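Cellulase (Rhodothermus marinus, PDB 3B7M) probably hydrolyses internal beta-1,4-glucosidic bonds of cellulose as a thermostable family 12 endoglucanase whose active surface has been engineered. Local coordinates at residues 1-6 with 36-41; 17-22 with 60-65; 69-74 with 187-192; 80-85 with 209-214; 98-103 with 111-116. All blocks are in the same frame, centred on the assembly; numbering follows the deposited sequence. Where two conformers were deposited one is given.

Contact 1. Residues 1-6 with 36-41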
# COMPACT_ATOMS: atom_id res chain seq x y z
N SER A 1 14.86 -18.52 -8.07
CA SER A 1 13.89 -18.85 -9.14
C SER A 1 12.71 -17.87 -9.18
O SER A 1 12.50 -17.08 -8.25
CB SER A 1 13.40 -20.30 -8.99
OG SER A 1 12.54 -20.44 -7.88
N THR A 2 11.96 -17.90 -10.28
CA THR A 2 10.85 -16.99 -10.53
C THR A 2 9.63 -17.77 -10.99
O THR A 2 9.75 -18.90 -11.46
CB THR A 2 11.20 -15.93 -11.60
OG1 THR A 2 11.69 -16.60 -12.77
CG2 THR A 2 12.26 -14.97 -11.12
N VAL A 3 8.45 -17.17 -10.82
CA VAL A 3 7.19 -17.77 -11.32
C VAL A 3 6.23 -16.67 -11.75
O VAL A 3 6.23 -15.55 -11.23
CB VAL A 3 6.51 -18.80 -10.32
CG1 VAL A 3 5.92 -18.09 -9.10
CG2 VAL A 3 5.43 -19.74 -11.04
N GLU A 4 5.44 -16.98 -12.78
CA GLU A 4 4.45 -16.03 -13.26
C GLU A 4 3.07 -16.43 -12.75
O GLU A 4 2.64 -17.56 -12.95
CB GLU A 4 4.45 -15.92 -14.78
CG GLU A 4 3.56 -14.77 -15.28
CD GLU A 4 3.62 -14.55 -16.78
OE1 GLU A 4 3.31 -15.48 -17.56
OE2 GLU A 4 3.97 -13.42 -17.17
N LEU A 5 2.41 -15.49 -12.08
CA LEU A 5 1.10 -15.71 -11.47
C LEU A 5 0.07 -14.96 -12.28
O LEU A 5 0.14 -13.74 -12.36
CB LEU A 5 1.06 -15.16 -10.03
CG LEU A 5 2.11 -15.61 -8.99
CD1 LEU A 5 1.81 -14.95 -7.65
CD2 LEU A 5 2.12 -17.12 -8.84
N CYS A 6 -0.91 -15.67 -12.83
CA CYS A 6 -1.90 -15.06 -13.71
C CYS A 6 -3.33 -15.20 -13.18
O CYS A 6 -4.28 -14.69 -13.77
CB CYS A 6 -1.80 -15.63 -15.14
SG CYS A 6 -0.26 -15.19 -16.04
N VAL A 36 7.21 -13.08 -10.30
CA VAL A 36 7.67 -12.92 -8.93
C VAL A 36 9.01 -13.63 -8.72
O VAL A 36 9.15 -14.81 -9.07
CB VAL A 36 6.64 -13.51 -7.91
CG1 VAL A 36 7.04 -13.17 -6.48
CG2 VAL A 36 5.23 -12.99 -8.19
N GLY A 37 9.96 -12.92 -8.13
CA GLY A 37 11.20 -13.52 -7.63
C GLY A 37 10.95 -14.06 -6.24
O GLY A 37 10.65 -13.30 -5.33
N LEU A 38 11.08 -15.37 -6.08
CA LEU A 38 10.72 -16.07 -4.86
C LEU A 38 11.66 -15.82 -3.67
O LEU A 38 11.24 -15.98 -2.53
CB LEU A 38 10.57 -17.57 -5.11
CG LEU A 38 9.42 -17.95 -6.05
CD1 LEU A 38 9.65 -19.35 -6.62
CD2 LEU A 38 8.08 -17.87 -5.31
N GLU A 39 12.90 -15.43 -3.94
CA GLU A 39 13.84 -15.11 -2.87
C GLU A 39 13.70 -13.67 -2.37
O GLU A 39 13.77 -13.40 -1.16
CB GLU A 39 15.28 -15.38 -3.32
CG GLU A 39 16.37 -14.89 -2.35
CD GLU A 39 16.44 -15.69 -1.05
OE1 GLU A 39 15.91 -16.82 -0.99
OE2 GLU A 39 17.03 -15.17 -0.08
N THR A 40 13.48 -12.74 -3.30
CA THR A 40 13.43 -11.32 -2.97
C THR A 40 12.01 -10.77 -2.78
O THR A 40 11.80 -9.79 -2.05
CB THR A 40 14.10 -10.52 -4.07
OG1 THR A 40 13.47 -10.84 -5.32
CG2 THR A 40 15.59 -10.87 -4.16
N GLY A 41 11.03 -11.38 -3.46
CA GLY A 41 9.69 -10.81 -3.55
C GLY A 41 9.52 -9.73 -4.61
O GLY A 41 8.43 -9.16 -4.76
O HOH W 1 14.28 -14.70 -6.70

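Contact 2. Residues 17-22 with 60-65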
# COMPACT_ATOMS: atom_id res chain seq x y z
N GLY A 17 9.77 -16.70 3.88
CA GLY A 17 8.49 -16.69 4.58
C GLY A 17 8.08 -15.34 5.16
O GLY A 17 7.01 -15.22 5.77
N ARG A 18 8.93 -14.33 5.00
CA ARG A 18 8.68 -13.04 5.64
C ARG A 18 7.53 -12.26 5.00
O ARG A 18 6.79 -11.57 5.69
CB ARG A 18 9.95 -12.19 5.70
CG ARG A 18 9.83 -11.04 6.68
CD ARG A 18 11.11 -10.22 6.71
NE ARG A 18 10.95 -8.94 7.40
CZ ARG A 18 10.90 -8.78 8.72
NH1 ARG A 18 10.96 -9.83 9.53
NH2 ARG A 18 10.76 -7.56 9.23
N TYR A 19 7.40 -12.34 3.67
CA TYR A 19 6.41 -11.55 2.94
C TYR A 19 5.56 -12.42 2.04
O TYR A 19 5.92 -13.56 1.75
CB TYR A 19 7.08 -10.46 2.08
CG TYR A 19 8.10 -9.61 2.80
CD1 TYR A 19 7.72 -8.83 3.89
CD2 TYR A 19 9.43 -9.57 2.38
CE1 TYR A 19 8.65 -8.03 4.55
CE2 TYR A 19 10.38 -8.78 3.06
CZ TYR A 19 9.98 -8.01 4.14
OH TYR A 19 10.88 -7.23 4.84
N THR A 20 4.42 -11.89 1.61
CA THR A 20 3.57 -12.56 0.64
C THR A 20 3.35 -11.62 -0.54
O THR A 20 3.20 -10.40 -0.35
CB THR A 20 2.22 -12.99 1.26
OG1 THR A 20 1.55 -11.85 1.80
CG2 THR A 20 2.43 -14.02 2.38
N VAL A 21 3.37 -12.17 -1.75
CA VAL A 21 3.14 -11.39 -2.94
C VAL A 21 1.84 -11.86 -3.55
O VAL A 21 1.66 -13.07 -3.75
CB VAL A 21 4.31 -11.53 -3.95
CG1 VAL A 21 3.99 -10.85 -5.26
CG2 VAL A 21 5.58 -10.94 -3.35
N SER A 22 0.93 -10.93 -3.83
CA SER A 22 -0.40 -11.27 -4.33
C SER A 22 -0.77 -10.53 -5.60
O SER A 22 -0.49 -9.34 -5.75
CB SER A 22 -1.47 -10.98 -3.27
OG SER A 22 -1.13 -11.59 -2.03
N PRO A 60 -1.86 -5.38 -7.12
CA PRO A 60 -0.86 -6.42 -6.88
C PRO A 60 0.14 -5.84 -5.88
O PRO A 60 0.48 -4.67 -5.98
CB PRO A 60 -0.20 -6.61 -8.25
CG PRO A 60 -0.43 -5.27 -8.96
CD PRO A 60 -1.81 -4.86 -8.51
N ASN A 61 0.56 -6.64 -4.91
CA ASN A 61 1.29 -6.07 -3.78
C ASN A 61 2.20 -7.05 -3.08
O ASN A 61 2.05 -8.26 -3.21
CB ASN A 61 0.30 -5.45 -2.77
CG ASN A 61 -0.50 -6.49 -2.03
OD1 ASN A 61 -0.11 -6.91 -0.95
ND2 ASN A 61 -1.63 -6.91 -2.60
N ILE A 62 3.15 -6.51 -2.33
CA ILE A 62 3.92 -7.32 -1.39
C ILE A 62 3.55 -6.90 0.03
O ILE A 62 3.45 -5.70 0.31
CB ILE A 62 5.45 -7.24 -1.66
CG1 ILE A 62 6.24 -8.10 -0.66
CG2 ILE A 62 5.92 -5.78 -1.72
CD1 ILE A 62 7.69 -8.41 -1.10
N GLN A 63 3.33 -7.87 0.91
CA GLN A 63 2.75 -7.61 2.22
C GLN A 63 3.62 -8.19 3.33
O GLN A 63 4.12 -9.30 3.19
CB GLN A 63 1.35 -8.23 2.32
CG GLN A 63 0.70 -8.08 3.68
CD GLN A 63 -0.57 -8.89 3.86
OE1 GLN A 63 -1.67 -8.35 3.80
NE2 GLN A 63 -0.42 -10.20 4.10
N PHE A 64 3.78 -7.42 4.41
CA PHE A 64 4.32 -7.92 5.68
C PHE A 64 3.17 -7.94 6.68
O PHE A 64 2.60 -6.89 6.99
CB PHE A 64 5.47 -7.02 6.19
CG PHE A 64 6.02 -7.42 7.55
CD1 PHE A 64 6.64 -8.66 7.73
CD2 PHE A 64 5.93 -6.55 8.64
CE1 PHE A 64 7.15 -9.03 8.99
CE2 PHE A 64 6.43 -6.91 9.90
CZ PHE A 64 7.04 -8.15 10.08
N ALA A 65 2.79 -9.14 7.12
CA ALA A 65 1.78 -9.29 8.16
C ALA A 65 2.52 -9.24 9.48
O ALA A 65 3.55 -9.91 9.64
CB ALA A 65 1.04 -10.60 8.01
O HOH W 2 4.24 -11.61 5.99
O HOH W 3 0.18 -9.84 -0.66
O HOH W 4 1.81 -11.56 4.38

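Contact 3. Residues 69-74 with 187-192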
# COMPACT_ATOMS: atom_id res chain seq x y z
N PRO A 69 0.40 -9.59 17.64
CA PRO A 69 -0.47 -8.40 17.72
C PRO A 69 0.22 -7.23 18.38
O PRO A 69 0.88 -7.42 19.40
CB PRO A 69 -1.63 -8.87 18.60
CG PRO A 69 -1.69 -10.36 18.41
CD PRO A 69 -0.25 -10.78 18.25
N ARG A 70 0.11 -6.04 17.81
CA ARG A 70 0.77 -4.88 18.41
C ARG A 70 -0.04 -3.60 18.24
O ARG A 70 -0.40 -3.22 17.12
CB ARG A 70 2.20 -4.72 17.88
CG ARG A 70 3.19 -4.23 18.95
CD ARG A 70 4.56 -4.92 18.86
NE ARG A 70 4.54 -6.29 19.37
CZ ARG A 70 5.61 -7.05 19.61
NH1 ARG A 70 6.84 -6.57 19.40
NH2 ARG A 70 5.47 -8.28 20.08
N ARG A 71 -0.33 -2.97 19.37
CA ARG A 71 -1.08 -1.71 19.40
C ARG A 71 -0.20 -0.56 18.93
O ARG A 71 1.02 -0.57 19.13
CB ARG A 71 -1.60 -1.44 20.81
CG ARG A 71 -2.74 -2.35 21.22
CD ARG A 71 -3.33 -1.93 22.55
NE ARG A 71 -4.72 -2.36 22.67
CZ ARG A 71 -5.15 -3.31 23.50
NH1 ARG A 71 -4.30 -3.92 24.31
NH2 ARG A 71 -6.43 -3.63 23.53
N VAL A 72 -0.83 0.44 18.30
CA VAL A 72 -0.10 1.60 17.79
C VAL A 72 0.72 2.24 18.90
O VAL A 72 1.90 2.56 18.72
CB VAL A 72 -1.05 2.61 17.12
CG1 VAL A 72 -0.34 3.93 16.84
CG2 VAL A 72 -1.62 2.03 15.83
N GLN A 73 0.12 2.38 20.08
CA GLN A 73 0.81 2.93 21.25
C GLN A 73 2.01 2.11 21.74
O GLN A 73 2.81 2.60 22.51
CB GLN A 73 -0.19 3.14 22.40
CG GLN A 73 -0.73 1.85 23.03
CD GLN A 73 -1.93 2.10 23.94
OE1 GLN A 73 -2.31 1.22 24.71
NE2 GLN A 73 -2.51 3.30 23.87
N GLU A 74 2.12 0.86 21.28
CA GLU A 74 3.23 -0.00 21.70
C GLU A 74 4.43 0.05 20.75
O GLU A 74 5.48 -0.50 21.06
CB GLU A 74 2.78 -1.45 21.79
CG GLU A 74 1.87 -1.79 22.95
CD GLU A 74 1.61 -3.28 23.00
OE1 GLU A 74 0.97 -3.81 22.05
OE2 GLU A 74 2.08 -3.93 23.96
N GLU A 187 -4.90 2.81 20.69
CA GLU A 187 -5.22 1.44 21.12
C GLU A 187 -5.48 0.47 19.96
O GLU A 187 -5.59 -0.74 20.18
CB GLU A 187 -6.46 1.42 22.02
CG GLU A 187 -6.40 2.36 23.20
CD GLU A 187 -7.00 3.71 22.88
OE1 GLU A 187 -7.81 3.80 21.92
OE2 GLU A 187 -6.68 4.68 23.61
N TRP A 188 -5.62 0.99 18.74
CA TRP A 188 -5.82 0.12 17.60
C TRP A 188 -4.57 -0.68 17.29
O TRP A 188 -3.46 -0.23 17.57
CB TRP A 188 -6.28 0.90 16.36
CG TRP A 188 -7.67 1.47 16.51
CD1 TRP A 188 -8.53 1.28 17.56
CD2 TRP A 188 -8.35 2.31 15.58
NE1 TRP A 188 -9.70 1.96 17.34
CE2 TRP A 188 -9.62 2.60 16.13
CE3 TRP A 188 -8.01 2.86 14.33
CZ2 TRP A 188 -10.56 3.41 15.48
CZ3 TRP A 188 -8.93 3.67 13.69
CH2 TRP A 188 -10.20 3.93 14.26
N TYR A 189 -4.75 -1.87 16.73
CA TYR A 189 -3.64 -2.72 16.36
C TYR A 189 -3.21 -2.43 14.92
O TYR A 189 -4.06 -2.20 14.06
CB TYR A 189 -4.06 -4.19 16.45
CG TYR A 189 -4.36 -4.67 17.85
CD1 TYR A 189 -5.59 -4.40 18.45
CD2 TYR A 189 -3.41 -5.37 18.58
CE1 TYR A 189 -5.87 -4.83 19.74
CE2 TYR A 189 -3.69 -5.81 19.87
CZ TYR A 189 -4.92 -5.53 20.44
OH TYR A 189 -5.20 -5.95 21.72
N LEU A 190 -1.90 -2.44 14.70
CA LEU A 190 -1.32 -2.43 13.37
C LEU A 190 -1.27 -3.86 12.84
O LEU A 190 -0.56 -4.70 13.39
CB LEU A 190 0.10 -1.85 13.44
CG LEU A 190 1.01 -1.87 12.20
CD1 LEU A 190 0.33 -1.28 11.00
CD2 LEU A 190 2.28 -1.12 12.49
N LEU A 191 -2.03 -4.13 11.79
CA LEU A 191 -2.17 -5.50 11.27
C LEU A 191 -1.18 -5.88 10.18
O LEU A 191 -0.61 -6.99 10.19
CB LEU A 191 -3.60 -5.71 10.75
CG LEU A 191 -4.76 -5.65 11.75
CD1 LEU A 191 -6.05 -6.01 11.05
CD2 LEU A 191 -4.54 -6.56 12.95
N SER A 192 -0.99 -4.99 9.21
CA SER A 192 -0.12 -5.29 8.08
C SER A 192 0.38 -4.04 7.38
O SER A 192 -0.22 -2.96 7.51
CB SER A 192 -0.85 -6.18 7.07
OG SER A 192 -2.06 -5.58 6.66
O HOH W 5 -1.02 -6.82 15.18

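Contact 4. Residues 80-85 with 209-214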
# COMPACT_ATOMS: atom_id res chain seq x y z
N THR A 80 10.70 1.29 6.46
CA THR A 80 10.52 0.57 5.21
C THR A 80 11.39 1.13 4.07
O THR A 80 11.64 2.34 4.00
CB THR A 80 9.04 0.56 4.79
OG1 THR A 80 8.85 -0.39 3.75
CG2 THR A 80 8.57 1.95 4.34
N SER A 81 11.85 0.24 3.20
CA SER A 81 12.50 0.64 1.95
C SER A 81 11.79 -0.00 0.75
O SER A 81 11.19 -1.07 0.87
CB SER A 81 13.99 0.27 1.95
OG SER A 81 14.60 0.75 3.14
N TRP A 82 11.86 0.66 -0.40
CA TRP A 82 11.21 0.18 -1.60
C TRP A 82 11.73 0.92 -2.83
O TRP A 82 12.03 2.11 -2.76
CB TRP A 82 9.69 0.34 -1.48
CG TRP A 82 8.90 -0.33 -2.55
CD1 TRP A 82 9.10 -1.59 -3.04
CD2 TRP A 82 7.77 0.21 -3.25
NE1 TRP A 82 8.17 -1.87 -4.01
CE2 TRP A 82 7.34 -0.79 -4.17
CE3 TRP A 82 7.07 1.43 -3.20
CZ2 TRP A 82 6.25 -0.60 -5.02
CZ3 TRP A 82 5.99 1.62 -4.05
CH2 TRP A 82 5.59 0.61 -4.95
N THR A 83 11.84 0.21 -3.94
CA THR A 83 12.14 0.86 -5.21
C THR A 83 11.13 0.43 -6.25
O THR A 83 10.93 -0.76 -6.45
CB THR A 83 13.57 0.57 -5.70
OG1 THR A 83 14.49 0.86 -4.65
CG2 THR A 83 13.92 1.43 -6.93
N LEU A 84 10.52 1.39 -6.91
CA LEU A 84 9.60 1.10 -7.99
C LEU A 84 10.18 1.58 -9.30
O LEU A 84 11.07 2.46 -9.33
CB LEU A 84 8.24 1.74 -7.75
CG LEU A 84 8.22 3.26 -7.75
CD1 LEU A 84 7.29 3.78 -8.83
CD2 LEU A 84 7.88 3.82 -6.36
N THR A 85 9.70 0.97 -10.39
CA THR A 85 10.07 1.36 -11.73
C THR A 85 8.77 1.79 -12.41
O THR A 85 7.91 0.96 -12.68
CB THR A 85 10.75 0.21 -12.50
OG1 THR A 85 11.83 -0.33 -11.71
CG2 THR A 85 11.30 0.69 -13.86
N ALA A 209 10.62 -3.61 -6.34
CA ALA A 209 11.89 -4.22 -5.94
C ALA A 209 12.37 -3.75 -4.59
O ALA A 209 11.98 -2.67 -4.11
CB ALA A 209 12.99 -3.96 -6.99
N ASP A 210 13.22 -4.57 -3.98
CA ASP A 210 13.99 -4.20 -2.79
C ASP A 210 13.11 -3.85 -1.60
O ASP A 210 13.44 -2.95 -0.84
CB ASP A 210 14.93 -3.00 -3.06
CG ASP A 210 15.96 -3.27 -4.15
OD1 ASP A 210 16.37 -4.44 -4.35
OD2 ASP A 210 16.37 -2.29 -4.80
N PHE A 211 11.99 -4.55 -1.43
CA PHE A 211 11.09 -4.23 -0.34
C PHE A 211 11.62 -4.75 0.98
O PHE A 211 12.13 -5.87 1.07
CB PHE A 211 9.72 -4.81 -0.62
CG PHE A 211 8.71 -4.57 0.46
CD1 PHE A 211 8.11 -3.32 0.62
CD2 PHE A 211 8.29 -5.63 1.27
CE1 PHE A 211 7.14 -3.11 1.61
CE2 PHE A 211 7.32 -5.44 2.27
CZ PHE A 211 6.73 -4.18 2.42
N SER A 212 11.47 -3.92 2.01
CA SER A 212 11.88 -4.24 3.36
C SER A 212 10.97 -3.52 4.36
O SER A 212 10.62 -2.35 4.14
CB SER A 212 13.32 -3.76 3.54
OG SER A 212 13.77 -4.04 4.84
N VAL A 213 10.55 -4.20 5.43
CA VAL A 213 9.83 -3.54 6.53
C VAL A 213 10.34 -4.00 7.90
O VAL A 213 10.50 -5.19 8.14
CB VAL A 213 8.28 -3.75 6.50
CG1 VAL A 213 7.58 -2.82 7.50
CG2 VAL A 213 7.73 -3.46 5.15
N THR A 214 10.58 -3.03 8.78
CA THR A 214 11.02 -3.31 10.13
C THR A 214 9.98 -2.78 11.10
O THR A 214 9.60 -1.61 11.01
CB THR A 214 12.37 -2.63 10.42
OG1 THR A 214 13.38 -3.25 9.62
CG2 THR A 214 12.76 -2.79 11.89

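Contact 5. Residues 98-103 with 111-116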
# COMPACT_ATOMS: atom_id res chain seq x y z
N ILE A 98 -1.51 0.52 4.72
CA ILE A 98 -1.29 0.05 6.08
C ILE A 98 -2.65 -0.10 6.79
O ILE A 98 -3.45 0.85 6.80
CB ILE A 98 -0.38 1.00 6.89
CG1 ILE A 98 0.89 1.34 6.06
CG2 ILE A 98 0.00 0.37 8.21
CD1 ILE A 98 1.84 2.35 6.71
N PHE A 99 -2.90 -1.27 7.37
CA PHE A 99 -4.21 -1.54 7.98
C PHE A 99 -4.20 -1.61 9.50
O PHE A 99 -3.33 -2.25 10.10
CB PHE A 99 -4.84 -2.80 7.38
CG PHE A 99 -5.32 -2.61 5.98
CD1 PHE A 99 -6.56 -2.00 5.74
CD2 PHE A 99 -4.54 -3.01 4.90
CE1 PHE A 99 -7.02 -1.81 4.43
CE2 PHE A 99 -4.99 -2.82 3.58
CZ PHE A 99 -6.23 -2.23 3.35
N PHE A 100 -5.19 -0.94 10.11
CA PHE A 100 -5.37 -0.90 11.56
C PHE A 100 -6.75 -1.39 11.90
O PHE A 100 -7.71 -1.10 11.18
CB PHE A 100 -5.23 0.53 12.09
CG PHE A 100 -3.94 1.19 11.74
CD1 PHE A 100 -3.78 1.82 10.51
CD2 PHE A 100 -2.87 1.18 12.62
CE1 PHE A 100 -2.57 2.45 10.18
CE2 PHE A 100 -1.67 1.80 12.29
CZ PHE A 100 -1.53 2.44 11.07
N ALA A 101 -6.86 -2.10 13.02
CA ALA A 101 -8.16 -2.53 13.53
C ALA A 101 -8.20 -2.47 15.05
O ALA A 101 -7.19 -2.76 15.73
CB ALA A 101 -8.48 -3.93 13.04
N ALA A 102 -9.36 -2.10 15.59
CA ALA A 102 -9.57 -2.13 17.02
C ALA A 102 -9.50 -3.57 17.53
O ALA A 102 -8.94 -3.84 18.60
CB ALA A 102 -10.92 -1.51 17.37
N ASN A 103 -10.04 -4.49 16.74
CA ASN A 103 -10.22 -5.86 17.18
C ASN A 103 -9.65 -6.83 16.17
O ASN A 103 -10.28 -7.07 15.13
CB ASN A 103 -11.72 -6.14 17.37
CG ASN A 103 -12.01 -7.35 18.26
OD1 ASN A 103 -11.10 -8.11 18.63
ND2 ASN A 103 -13.28 -7.53 18.60
N GLY A 111 -14.12 1.31 13.49
CA GLY A 111 -12.98 0.93 14.34
C GLY A 111 -11.89 0.24 13.55
O GLY A 111 -11.13 -0.57 14.07
N ASP A 112 -11.84 0.60 12.27
CA ASP A 112 -10.92 0.05 11.29
C ASP A 112 -10.43 1.22 10.43
O ASP A 112 -11.20 2.14 10.13
CB ASP A 112 -11.67 -0.92 10.40
CG ASP A 112 -10.77 -1.70 9.49
OD1 ASP A 112 -9.64 -2.05 9.90
OD2 ASP A 112 -11.19 -1.98 8.35
N ALA A 113 -9.16 1.18 10.05
CA ALA A 113 -8.58 2.24 9.23
C ALA A 113 -7.56 1.72 8.23
O ALA A 113 -6.93 0.68 8.41
CB ALA A 113 -7.99 3.34 10.09
N GLU A 114 -7.42 2.50 7.16
CA GLU A 114 -6.51 2.20 6.09
C GLU A 114 -5.69 3.46 5.89
O GLU A 114 -6.25 4.53 5.65
CB GLU A 114 -7.34 1.89 4.84
CG GLU A 114 -6.54 1.58 3.59
CD GLU A 114 -7.41 1.05 2.43
OE1 GLU A 114 -8.65 0.89 2.57
OE2 GLU A 114 -6.82 0.80 1.35
N LEU A 115 -4.37 3.34 6.02
CA LEU A 115 -3.46 4.46 5.78
C LEU A 115 -2.61 4.20 4.54
O LEU A 115 -1.87 3.22 4.48
CB LEU A 115 -2.57 4.71 7.00
CG LEU A 115 -1.82 6.04 7.11
CD1 LEU A 115 -1.63 6.44 8.57
CD2 LEU A 115 -0.47 6.00 6.41
N MET A 116 -2.75 5.09 3.57
CA MET A 116 -2.04 5.00 2.30
C MET A 116 -0.95 6.07 2.17
O MET A 116 -1.10 7.20 2.64
CB MET A 116 -3.00 5.14 1.12
CG MET A 116 -4.20 4.18 1.13
SD MET A 116 -4.93 4.02 -0.51
CE MET A 116 -3.76 2.88 -1.26

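Contact 1. Residues 1-6 with 36-41
Val3 and Val36 are a hydrogen-bonded antiparallel pair at one margin of the six-stranded sheet of the beta-jelly roll, where strand 2-5 is outermost and lies along strand 32-37. Val3 N donates to Val36 O at 3.0 Å, and Val36 N returns a nearly straight bond (171°) to Val3 O at 2.8 Å. Beside them Thr2 and Gly37 make the non-hydrogen-bonded pair. Thr2 CA comes within 3.1 Å of Val36 O in a C-H...O contact, so this carbonyl meets two neighbouring residues at once. With CG2 anti to its carbonyl carbon, Thr2 brings that methyl to Gly37 CA at 3.9 Å; a side chain on Gly37 would crowd Thr40 OG1.

The buried side is the inner face. Leu5 CD1 meets Val36 CG2 at 4.0 Å, the two branched chains crossing at a slant, and both also touch strand 11-14 of the facing sheet, Leu5 on Arg12 and Val36 on Val14. The disulfide from Cys6, just past strand 2-5, to Cys33 of strand 32-37 links the two chain segments covalently beyond this apolar patch.

Toward Ser1 the contact becomes looser and wetter. The chain turns away at Leu38, and one water accepts from Glu39 N while donating only weakly to Ser1 O. That oxygen still receives Leu38 N at 3.1 Å. Ser1 OG sits between its own backbone N and carbonyl carbon (chi1 72°), which sets it 3.3 Å from Leu38 CD1.

Contact 2. Residues 17-22 with 60-65
The guanidinium of Arg18 lies flat on the Phe64 ring, their planes 25° apart and their centres 4.5 Å from each other. Phe64 CE1 sits over the middle of the guanidinium. An extended chain, with Arg18 CG opposite the backbone N (chi1 -164°), carries the group that far; on the way Arg18 CG passes over the rim of one face of the Tyr19 ring. Arg18 NE then donates to Tyr19 OH at 3.1 Å, in the guanidinium plane, while Arg18 NH2 bonds Val213 O of the opposite sheet.

Tyr19 is the bump that fits between Ile62 and Phe64. Its CB rests against Ile62 CG1 at 3.7 Å, and its CD1 edge meets Phe64 CB, also at 3.7 Å. Farther along the same face, Val21 CG2 settles against Ile62 CG1 at 4.0 Å, and Ile34 and Val36 close over Val21 from the other sheet.

Strands 19-22 and 61-65 are neighbours in the large concave sheet of the jelly roll, paired antiparallel, Ser22 N reaching Asn61 O at 3.0 Å. A classic beta bulge, in which Arg18 and Tyr19 both face Val14, marks the start of strand 19-22.

The other face is polar and wetter. Thr20 and Gln63 lie side by side, pointing the same way; a water 2.6 Å from Thr20 OG1 accepts from Gln63 NE2 at 2.6 Å. Another accepts from Ser22 OG and donates to Thr20 O and Asn61 OD1, plugging the hollow between these residues. Ser22 OG is also bonded to Thr11, Asn61 ND2 to Tyr59 O, and Gln63 OE1 to Gln194 NE2.

Contact 3. Residues 69-74 with 187-192
Trp188 O accepts from Val72 N at 2.8 Å, the donor lying almost in line with the carbonyl. Arg71 CA and Val72 CG2 crowd in on the same oxygen, the latter at 3.4 Å. On the other side of the single Arg71-Tyr189 backbone bridge, Leu190 N donates to Arg70 O at 3.0 Å. Arg71 carries the side-chain contact. Its CG lies over the face of the Tyr189 ring, 3.9 Å from the centroid, a CH-pi contact. The extended chain then brings NE to Glu187 O at 3.1 Å, in the carbonyl plane and on a lone pair. Tyr189 OH stands over the guanidinium face without a hydrogen bond to it, the two planes inclined by 38°. Pro69 CB also packs on the ring, at 3.9 Å from Tyr189 CE2. Replacing Arg71 by alanine is likely to leave Glu187 O without this donor and uncover the one face of the Tyr189 ring on which Arg71 CG lies. Glu74 OE1 accepts from Arg71 N through its anti lone pair, tying the following 3-10 turn back to the bridge. The loop is thus pinned to the start of strand 189-199 mainly through main-chain carbonyls, with Arg71 serving as both donor and apolar cover.

Contact 4. Residues 80-85 with 209-214
Ser212 O takes two donors from the neighbouring strand: Thr80 OG1 at 2.7 Å and Ser81 N at 3.0 Å. Thr80 OG1 reaches it because the hydroxyl lies opposite the backbone N (chi1 -167°), alongside the Val213 side chain; its second partner is Tyr96 OH, across the sandwich. Ser212 N answers Ser81 O at 3.1 Å, completing a hydrogen-bonded pair.

Two residues on, Thr83 and Ala209 form the next such pair. Thr83 N donates to Ala209 O at 2.9 Å, and Ala209 N donates to Thr83 O at the same distance. Between the pairs the register slips by one, a beta bulge that sets Asp210 and Phe211 against Trp82. Asp210 N, turned out of the pairing, is satisfied by Asn42 OD1. The Asp210 side chain runs beside Thr83, with OD2 3.7 Å from Thr83 OG1.

The other polar ends look outside the pair. Trp82 NE1 bonds Ser208 OG, and Ser81 OG bonds Glu168 N of the outermost strand 165-170. Trp82 CD1, 3.3 Å from Ala209 O, lies at the edge of the Phe211 ring and is 4.1 Å from Phe211 CB. Trp82 and Phe211 both pack on Thr195 of the facing sheet. The bulged antiparallel pair, with Trp82 and Phe211 turned to that sheet and Ser81 and Thr83 to the other side, belongs to the smaller sheet of the jelly-roll beta-sandwich of family 12.

Contact 5. Residues 98-103 with 111-116
Phe99 turns its ring beside the backbone N (chi1 -72°), and Glu114 stretches out with CG opposite its own N (chi1 179°), which lays ring and acid chain side by side on one face of the hairpin. Phe99 CE1 meets Glu114 CG and Glu114 CD, both at 3.5 Å. The carboxylate plane is inclined 39° to the ring. Glu114 OE2 also lies near Asp97 OD2, two like charges close together. Exchanging Glu114 for alanine would probably open a gap beside Phe99 CE1 and let the ring turn more easily.

On the reverse face Phe100 points its edge at Leu115, CE1 standing 3.9 Å from Leu115 CB in the ring plane. Ile98 and Leu115 face each other there, their CB atoms 4.3 Å apart. Leu171, Ile175 and Ala178 of helix 171-181 touch Ile98, Phe100 and Leu115, and Val72 also lies against Phe100.

The strands pair in regular antiparallel fashion. Leu115 N donates to Ile98 O at 2.8 Å, Phe100 N to Ala113 O at 2.9 Å, and Ala102 N to Gly111 O at 2.8 Å near the connecting loop. The hairpin 91-101/112-122 therefore separates two chemistries: an oily underside packed against the helix, and a face with acids and an aromatic ring on the concave sheet, which in family 12 enzymes lines the substrate cleft.

In the fold
Contacts 1 and 4 belong to the six-stranded sheet; contacts 2 and 5 lie within the larger sheet facing it, and contact 3 fastens the loop 69-74 to its strand 189-199. Contact 2 packs across the interface on contacts 1 and 4 (centres 12 Å away in each case); with contact 4 the link is both polar, through Val213, and aromatic, Tyr19 on Phe211. Strand 189-199 lies between 61-65 and 91-101, so contact 3 adjoins contact 2 and, with centres 9 Å apart, contact 5. Contacts 1 and 5 are far apart, centres 29 Å. Along the chain, contacts 1 and 2 interleave, as do 3 and 4, and contact 5 is nested within both of the latter, so sequence-distant strands close a single sandwich.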